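Local coordinates for DNA protection during starvation protein (Brevibacillus brevis, PDB 1N1Q) that probably protects DNA in stationary-phase cells by oxidising ferrous iron with hydrogen peroxide and storing it inside a hollow shell of twelve subunits, at residues 7-12 with 119-124; 109-114 with 131-136; 44-49 with 98-103. One frame throughout, in Å; residues are numbered along the deposited sequence.

In the fold
The chain starts along helix 4-33, where residues 7-12 supply the first half of contact 1. It turns into helix 39-66, and 44-49 opens contact 3. After the short helix 75-81 it enters helix 93-120. There 98-103 closes contact 3 and 109-114 opens contact 2. Residues 119-124, the end of this helix and the turn after it, close contact 1. Residues 131-136 on helix 124-148 then close contact 2. Contact 3 is therefore nested inside contact 1 and in series with contact 2, while contacts 1 and 2 cross. All three use helix 93-120 or the turn at its end, and join it to the other three long helices of the ferritin-like bundle.

Contact 1 of 3, residues 7-12 with 119-124; sequences QLVAVL and DEADDE
The V9 side chain overlaps A121 and D123, reaching from helix 4-33 to the turn that joins helices 93-120 and 124-148. This is one end of the four-helix bundle of a Dps subunit. Helix 93-120 stops here in a Schellman motif. D122 has a positive phi and is its C-prime residue. D122 N bonds to D119 O at 3.0 Å, and D123 N bonds to the carbonyl one residue before D119. A121 and D123 both point toward V9 from this reversal.

The two methyls of V9 divide the work. CG2 lies against A121 CB at 3.8 Å, a plain apolar contact. CG1, anti to the backbone N (chi1 179°), goes to D123 instead, and approaches D123 OD2 at 3.3 Å. The valine and aspartate side chains meet at a slant. V9 offers this oxygen carbon and no polar partner. The backbones stay well apart, with V9 CA and A121 CA at 7.6 Å. Side chains make the contact, and it is small. V9 is buried; it also touches I67 and T126.

D123 sits at the N-cap position of helix 124-148, and its side chain caps a backbone N just past the segment. OD2 also bonds to T126 OG1, and OD1 forms a salt bridge with R63. These bonds probably explain why a carboxylate can lie beside an apolar neighbour: the helix start and the arginine meet its polar needs. The D123 CG is anti to the backbone N (chi1 -175°), and this places OD2 beside V9 CG1. The other approach to OD2 from V9 is by CB, at 4.1 Å.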
loop_
_atom_site.group_PDB
_atom_site.type_symbol
_atom_site.label_atom_id
_atom_site.label_comp_id
_atom_site.label_asym_id
_atom_site.label_seq_id
_atom_site.Cartn_x
_atom_site.Cartn_y
_atom_site.Cartn_z
ATOM N N GLN A 7 11.693 8.910 -37.242
ATOM C CA GLN A 7 12.397 8.109 -36.250
ATOM C C GLN A 7 13.496 8.900 -35.549
ATOM O O GLN A 7 13.822 8.627 -34.393
ATOM C CB GLN A 7 12.962 6.836 -36.892
ATOM C CG GLN A 7 11.855 5.914 -37.414
ATOM C CD GLN A 7 12.357 4.541 -37.798
ATOM O OE1 GLN A 7 13.024 3.874 -37.009
ATOM N NE2 GLN A 7 12.032 4.108 -38.993
ATOM N N LEU A 8 14.075 9.881 -36.233
ATOM C CA LEU A 8 15.105 10.682 -35.586
ATOM C C LEU A 8 14.532 11.405 -34.369
ATOM O O LEU A 8 15.271 11.706 -33.435
ATOM C CB LEU A 8 15.715 11.695 -36.561
ATOM C CG LEU A 8 16.722 11.115 -37.564
ATOM C CD1 LEU A 8 17.213 12.194 -38.480
ATOM C CD2 LEU A 8 17.882 10.488 -36.817
ATOM N N VAL A 9 13.228 11.686 -34.354
ATOM C CA VAL A 9 12.708 12.380 -33.187
ATOM C C VAL A 9 12.722 11.453 -31.980
ATOM O O VAL A 9 13.157 11.839 -30.903
ATOM C CB VAL A 9 11.276 12.928 -33.394
ATOM C CG1 VAL A 9 10.796 13.616 -32.103
ATOM C CG2 VAL A 9 11.262 13.923 -34.551
ATOM N N ALA A 10 12.260 10.222 -32.166
ATOM C CA ALA A 10 12.252 9.256 -31.076
ATOM C C ALA A 10 13.683 8.974 -30.606
ATOM O O ALA A 10 13.930 8.781 -29.417
ATOM C CB ALA A 10 11.569 7.951 -31.515
ATOM N N VAL A 11 14.629 8.962 -31.538
ATOM C CA VAL A 11 16.026 8.713 -31.177
ATOM C C VAL A 11 16.585 9.850 -30.316
ATOM O O VAL A 11 17.242 9.615 -29.309
ATOM C CB VAL A 11 16.917 8.551 -32.427
ATOM C CG1 VAL A 11 18.382 8.440 -32.018
ATOM C CG2 VAL A 11 16.500 7.315 -33.189
ATOM N N LEU A 12 16.312 11.086 -30.713
ATOM C CA LEU A 12 16.798 12.235 -29.964
ATOM C C LEU A 12 16.118 12.310 -28.606
ATOM O O LEU A 12 16.724 12.725 -27.617
ATOM C CB LEU A 12 16.553 13.519 -30.756
ATOM C CG LEU A 12 17.449 13.608 -31.997
ATOM C CD1 LEU A 12 17.067 14.817 -32.827
ATOM C CD2 LEU A 12 18.908 13.694 -31.557
ATOM N N ASP A 119 11.221 20.172 -34.824
ATOM C CA ASP A 119 10.518 21.196 -35.594
ATOM C C ASP A 119 10.531 20.869 -37.083
ATOM O O ASP A 119 9.533 21.061 -37.781
ATOM C CB ASP A 119 11.146 22.579 -35.379
ATOM C CG ASP A 119 10.754 23.204 -34.042
ATOM O OD1 ASP A 119 9.623 22.946 -33.577
ATOM O OD2 ASP A 119 11.582 23.944 -33.470
ATOM N N GLU A 120 11.664 20.371 -37.571
ATOM C CA GLU A 120 11.802 20.041 -38.984
ATOM C C GLU A 120 10.951 18.834 -39.379
ATOM O O GLU A 120 10.629 18.648 -40.554
ATOM C CB GLU A 120 13.262 19.779 -39.310
ATOM N N ALA A 121 10.602 18.007 -38.399
ATOM C CA ALA A 121 9.772 16.842 -38.658
ATOM C C ALA A 121 8.326 17.220 -38.367
ATOM O O ALA A 121 7.451 16.364 -38.310
ATOM C CB ALA A 121 10.200 15.682 -37.773
ATOM N N ASP A 122 8.095 18.516 -38.185
ATOM C CA ASP A 122 6.774 19.034 -37.872
ATOM C C ASP A 122 6.212 18.374 -36.613
ATOM O O ASP A 122 5.016 18.089 -36.522
ATOM C CB ASP A 122 5.820 18.836 -39.052
ATOM C CG ASP A 122 6.208 19.678 -40.265
ATOM O OD1 ASP A 122 6.603 20.845 -40.072
ATOM O OD2 ASP A 122 6.119 19.172 -41.401
ATOM N N ASP A 123 7.088 18.120 -35.647
ATOM C CA ASP A 123 6.677 17.526 -34.383
ATOM C C ASP A 123 6.854 18.619 -33.325
ATOM O O ASP A 123 7.779 18.573 -32.505
ATOM C CB ASP A 123 7.540 16.310 -34.043
ATOM C CG ASP A 123 7.066 15.597 -32.784
ATOM O OD1 ASP A 123 6.154 16.134 -32.116
ATOM O OD2 ASP A 123 7.604 14.519 -32.462
ATOM N N GLU A 124 5.963 19.604 -33.375
ATOM C CA GLU A 124 5.986 20.740 -32.466
ATOM C C GLU A 124 5.742 20.355 -31.013
ATOM O O GLU A 124 6.306 20.967 -30.103
ATOM C CB GLU A 124 4.932 21.754 -32.889
ATOM C CG GLU A 124 5.440 23.172 -33.073
ATOM C CD GLU A 124 6.358 23.317 -34.274
ATOM O OE1 GLU A 124 6.117 22.628 -35.295
ATOM O OE2 GLU A 124 7.306 24.131 -34.203
#

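Contact 2 of 3, residues 109-114 with 131-136; sequences GELKVA and DAIEAG
L111 and E134 bring most of the surface in this contact, and K112 adds a smaller share. L111 points at helix 124-148 and touches it with CD1. This one methyl rests on I133 CG2 at 3.6 Å. It comes equally near the backbone of the next residue, with L111 CD1 to E134 CA also 3.6 Å. The leucine and isoleucine side chains cross at about a right angle. I133 uses its CG2 branch here, and the end of its longer branch leads away. L111 also touches L130 and L137, one on each side of I133 and E134 in sequence.

The helices are consecutive in the chain and run antiparallel, as neighbours do in the four-helix bundle of the ferritin-like fold. The short segments approach to 9.6 Å between axes, with a crossing angle of -157°. L111 CA and E134 CA are 6.4 Å apart.

E134 points toward helix 93-120 with its CG anti to the backbone N (chi1 -170°), and its chain is extended. The carboxylate thus arrives beside K112 CG, 3.7 Å from E134 OE1. The lysine and glutamate chains cross at about a right angle, and K112 CE lies 3.7 Å from E134 OE2. The charged ends do not pair: K112 NZ is 5.0 Å from E134 OE2. The salt bridge of E134 OE1 is with R115, one turn on from L111. OE2 lies close to E138 OE2, a like charge, so the lysine may ease the local excess of negative charge.

An alanine in place of E134 would probably leave R115 without this anionic mate and open a gap beside the methylenes of K112.

The aliphatic stem of E134 is packed too, with its CB 3.8 Å from L111 CD1.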
loop_
_atom_site.group_PDB
_atom_site.type_symbol
_atom_site.label_atom_id
_atom_site.label_comp_id
_atom_site.label_asym_id
_atom_site.label_seq_id
_atom_site.Cartn_x
_atom_site.Cartn_y
_atom_site.Cartn_z
ATOM N N GLY A 109 22.419 22.694 -24.814
ATOM C CA GLY A 109 22.889 22.654 -26.186
ATOM C C GLY A 109 22.245 21.514 -26.957
ATOM O O GLY A 109 21.830 21.690 -28.105
ATOM N N GLU A 110 22.158 20.344 -26.332
ATOM C CA GLU A 110 21.554 19.189 -26.982
ATOM C C GLU A 110 20.060 19.403 -27.184
ATOM O O GLU A 110 19.496 18.979 -28.196
ATOM C CB GLU A 110 21.791 17.916 -26.158
ATOM C CG GLU A 110 23.260 17.527 -26.029
ATOM C CD GLU A 110 23.461 16.167 -25.379
ATOM O OE1 GLU A 110 22.486 15.595 -24.848
ATOM O OE2 GLU A 110 24.606 15.671 -25.387
ATOM N N LEU A 111 19.417 20.063 -26.225
ATOM C CA LEU A 111 17.984 20.311 -26.330
ATOM C C LEU A 111 17.682 21.237 -27.505
ATOM O O LEU A 111 16.680 21.066 -28.199
ATOM C CB LEU A 111 17.449 20.890 -25.015
ATOM C CG LEU A 111 17.298 19.846 -23.888
ATOM C CD1 LEU A 111 17.018 20.546 -22.562
ATOM C CD2 LEU A 111 16.177 18.866 -24.241
ATOM N N LYS A 112 18.556 22.210 -27.741
ATOM C CA LYS A 112 18.357 23.128 -28.863
ATOM C C LYS A 112 18.423 22.356 -30.181
ATOM O O LYS A 112 17.614 22.569 -31.079
ATOM C CB LYS A 112 19.421 24.232 -28.857
ATOM C CG LYS A 112 19.271 25.250 -27.730
ATOM C CD LYS A 112 20.403 26.257 -27.761
ATOM C CE LYS A 112 20.308 27.236 -26.598
ATOM N NZ LYS A 112 21.515 28.103 -26.507
ATOM N N VAL A 113 19.393 21.455 -30.291
ATOM C CA VAL A 113 19.543 20.650 -31.499
ATOM C C VAL A 113 18.340 19.729 -31.710
ATOM O O VAL A 113 17.805 19.640 -32.815
ATOM C CB VAL A 113 20.830 19.786 -31.436
ATOM C CG1 VAL A 113 20.809 18.719 -32.534
ATOM C CG2 VAL A 113 22.060 20.672 -31.599
ATOM N N ALA A 114 17.916 19.051 -30.647
ATOM C CA ALA A 114 16.780 18.139 -30.722
ATOM C C ALA A 114 15.492 18.863 -31.109
ATOM O O ALA A 114 14.690 18.347 -31.892
ATOM C CB ALA A 114 16.601 17.424 -29.385
ATOM N N ASP A 131 11.552 22.134 -24.935
ATOM C CA ASP A 131 11.744 23.544 -24.616
ATOM C C ASP A 131 11.481 23.795 -23.127
ATOM O O ASP A 131 12.231 24.528 -22.474
ATOM C CB ASP A 131 10.811 24.394 -25.489
ATOM C CG ASP A 131 11.189 25.875 -25.511
ATOM O OD1 ASP A 131 12.381 26.200 -25.346
ATOM O OD2 ASP A 131 10.284 26.705 -25.726
ATOM N N ALA A 132 10.429 23.179 -22.592
ATOM C CA ALA A 132 10.100 23.335 -21.178
ATOM C C ALA A 132 11.242 22.835 -20.288
ATOM O O ALA A 132 11.555 23.454 -19.275
ATOM C CB ALA A 132 8.796 22.592 -20.845
ATOM N N ILE A 133 11.866 21.721 -20.661
ATOM C CA ILE A 133 12.990 21.197 -19.875
ATOM C C ILE A 133 14.147 22.191 -19.989
ATOM O O ILE A 133 14.792 22.540 -18.997
ATOM C CB ILE A 133 13.505 19.817 -20.392
ATOM C CG1 ILE A 133 12.554 18.685 -19.980
ATOM C CG2 ILE A 133 14.898 19.529 -19.812
ATOM C CD1 ILE A 133 11.157 18.868 -20.409
ATOM N N GLU A 134 14.400 22.658 -21.210
ATOM C CA GLU A 134 15.480 23.605 -21.466
ATOM C C GLU A 134 15.358 24.887 -20.644
ATOM O O GLU A 134 16.327 25.340 -20.032
ATOM C CB GLU A 134 15.523 23.975 -22.954
ATOM C CG GLU A 134 16.770 24.765 -23.353
ATOM C CD GLU A 134 16.679 25.350 -24.758
ATOM O OE1 GLU A 134 16.252 24.630 -25.685
ATOM O OE2 GLU A 134 17.043 26.531 -24.936
ATOM N N ALA A 135 14.168 25.476 -20.644
ATOM C CA ALA A 135 13.927 26.707 -19.902
ATOM C C ALA A 135 14.242 26.506 -18.421
ATOM O O ALA A 135 14.837 27.377 -17.777
ATOM C CB ALA A 135 12.459 27.155 -20.079
ATOM N N GLY A 136 13.840 25.355 -17.885
ATOM C CA GLY A 136 14.081 25.064 -16.485
ATOM C C GLY A 136 15.561 24.939 -16.172
ATOM O O GLY A 136 16.022 25.408 -15.122
#

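Contact 3 of 3, residues 44-49 with 98-103; sequences EKFEEL and SSVVND
V100 of helix 93-120 meets F46 and L49 of helix 39-66 in the interior of the ferritin-like bundle. Along 98-103, S99 touches K26 of helix 4-33. V100 comes next and points at helix 39-66. Its methyls part: CG2 reaches F46 CE2 at 4.0 Å, and CG1, anti to the backbone N (chi1 176°), turns to L49 CD1 at 4.2 Å. The F46 and V100 side chains approach at a slant. F46 does not aim its first bond at helix 93-120, but the end of its ring comes nearer. V101 then touches L144 of helix 124-148, as V100 also does, and D103 makes a salt bridge with K26.

Backbones are far apart here: F46 CA and V100 CA are 9.5 Å from each other. Side chains alone bridge the space. F46 also touches H31, an iron ligand at the ferroxidase centre, and its side chain lies about 9 Å from the bound mu-oxo-diiron.

All the groups that meet are hydrocarbon and buried, so the contact rests on dispersion and exclusion of water, with no directional bond to fix its angle.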
loop_
_atom_site.group_PDB
_atom_site.type_symbol
_atom_site.label_atom_id
_atom_site.label_comp_id
_atom_site.label_asym_id
_atom_site.label_seq_id
_atom_site.Cartn_x
_atom_site.Cartn_y
_atom_site.Cartn_z
ATOM N N GLU A 44 19.440 19.289 0.038
ATOM C CA GLU A 44 18.070 19.609 -0.344
ATOM C C GLU A 44 17.963 19.939 -1.833
ATOM O O GLU A 44 17.051 19.468 -2.517
ATOM C CB GLU A 44 17.553 20.789 0.489
ATOM C CG GLU A 44 16.163 21.266 0.100
ATOM C CD GLU A 44 15.663 22.407 0.970
ATOM O OE1 GLU A 44 16.302 23.478 0.967
ATOM O OE2 GLU A 44 14.637 22.219 1.657
ATOM N N LYS A 45 18.894 20.746 -2.336
ATOM C CA LYS A 45 18.882 21.135 -3.745
ATOM C C LYS A 45 18.942 19.915 -4.659
ATOM O O LYS A 45 18.178 19.791 -5.619
ATOM C CB LYS A 45 20.079 22.033 -4.070
ATOM C CG LYS A 45 19.957 22.716 -5.425
ATOM C CD LYS A 45 19.034 23.919 -5.299
ATOM C CE LYS A 45 17.984 23.956 -6.381
ATOM N NZ LYS A 45 17.077 25.114 -6.158
ATOM N N PHE A 46 19.869 19.014 -4.361
ATOM C CA PHE A 46 20.026 17.815 -5.165
ATOM C C PHE A 46 18.783 16.922 -5.149
ATOM O O PHE A 46 18.497 16.246 -6.138
ATOM C CB PHE A 46 21.279 17.064 -4.711
ATOM C CG PHE A 46 22.569 17.810 -5.003
ATOM C CD1 PHE A 46 23.613 17.821 -4.085
ATOM C CD2 PHE A 46 22.727 18.509 -6.194
ATOM C CE1 PHE A 46 24.793 18.516 -4.350
ATOM C CE2 PHE A 46 23.903 19.207 -6.469
ATOM C CZ PHE A 46 24.940 19.214 -5.546
ATOM N N GLU A 47 18.037 16.920 -4.047
ATOM C CA GLU A 47 16.810 16.122 -4.001
ATOM C C GLU A 47 15.798 16.770 -4.953
ATOM O O GLU A 47 15.114 16.088 -5.711
ATOM C CB GLU A 47 16.207 16.064 -2.592
ATOM C CG GLU A 47 14.749 15.574 -2.617
ATOM C CD GLU A 47 14.130 15.416 -1.241
ATOM O OE1 GLU A 47 14.523 16.147 -0.312
ATOM O OE2 GLU A 47 13.231 14.563 -1.096
ATOM N N GLU A 48 15.708 18.094 -4.891
ATOM C CA GLU A 48 14.808 18.848 -5.752
ATOM C C GLU A 48 15.104 18.488 -7.211
ATOM O O GLU A 48 14.193 18.246 -8.009
ATOM C CB GLU A 48 15.031 20.352 -5.549
ATOM C CG GLU A 48 14.204 21.251 -6.470
ATOM C CD GLU A 48 14.665 22.709 -6.443
ATOM O OE1 GLU A 48 15.267 23.138 -5.430
ATOM O OE2 GLU A 48 14.414 23.434 -7.425
ATOM N N LEU A 49 16.391 18.444 -7.545
ATOM C CA LEU A 49 16.816 18.135 -8.905
ATOM C C LEU A 49 16.589 16.680 -9.329
ATOM O O LEU A 49 16.178 16.433 -10.460
ATOM C CB LEU A 49 18.287 18.537 -9.105
ATOM C CG LEU A 49 18.560 20.047 -8.972
ATOM C CD1 LEU A 49 20.047 20.331 -9.127
ATOM C CD2 LEU A 49 17.758 20.813 -10.022
ATOM N N SER A 98 29.387 22.615 -9.657
ATOM C CA SER A 98 30.038 22.918 -10.921
ATOM C C SER A 98 29.746 21.824 -11.957
ATOM O O SER A 98 29.563 22.101 -13.146
ATOM C CB SER A 98 31.545 23.052 -10.693
ATOM O OG SER A 98 32.184 23.536 -11.855
ATOM N N SER A 99 29.685 20.580 -11.493
ATOM C CA SER A 99 29.399 19.455 -12.381
ATOM C C SER A 99 27.962 19.530 -12.927
ATOM O O SER A 99 27.709 19.239 -14.099
ATOM C CB SER A 99 29.607 18.137 -11.635
ATOM O OG SER A 99 29.162 17.040 -12.409
ATOM N N VAL A 100 27.023 19.916 -12.073
ATOM C CA VAL A 100 25.635 20.034 -12.507
ATOM C C VAL A 100 25.535 21.171 -13.508
ATOM O O VAL A 100 24.798 21.083 -14.488
ATOM C CB VAL A 100 24.687 20.310 -11.328
ATOM C CG1 VAL A 100 23.268 20.514 -11.835
ATOM C CG2 VAL A 100 24.740 19.145 -10.345
ATOM N N VAL A 101 26.285 22.242 -13.265
ATOM C CA VAL A 101 26.282 23.374 -14.185
ATOM C C VAL A 101 26.778 22.900 -15.554
ATOM O O VAL A 101 26.153 23.190 -16.571
ATOM C CB VAL A 101 27.189 24.520 -13.685
ATOM C CG1 VAL A 101 27.418 25.539 -14.804
ATOM C CG2 VAL A 101 26.541 25.205 -12.485
ATOM N N ASN A 102 27.886 22.159 -15.566
ATOM C CA ASN A 102 28.442 21.647 -16.815
ATOM C C ASN A 102 27.444 20.742 -17.534
ATOM O O ASN A 102 27.229 20.879 -18.734
ATOM C CB ASN A 102 29.732 20.858 -16.571
ATOM C CG ASN A 102 30.873 21.734 -16.100
ATOM O OD1 ASN A 102 30.873 22.946 -16.323
ATOM N ND2 ASN A 102 31.858 21.123 -15.453
ATOM N N ASP A 103 26.837 19.816 -16.798
ATOM C CA ASP A 103 25.871 18.897 -17.389
ATOM C C ASP A 103 24.652 19.627 -17.949
ATOM O O ASP A 103 24.233 19.381 -19.087
ATOM C CB ASP A 103 25.428 17.856 -16.355
ATOM C CG ASP A 103 26.539 16.881 -15.999
ATOM O OD1 ASP A 103 27.582 16.890 -16.679
ATOM O OD2 ASP A 103 26.361 16.108 -15.044
#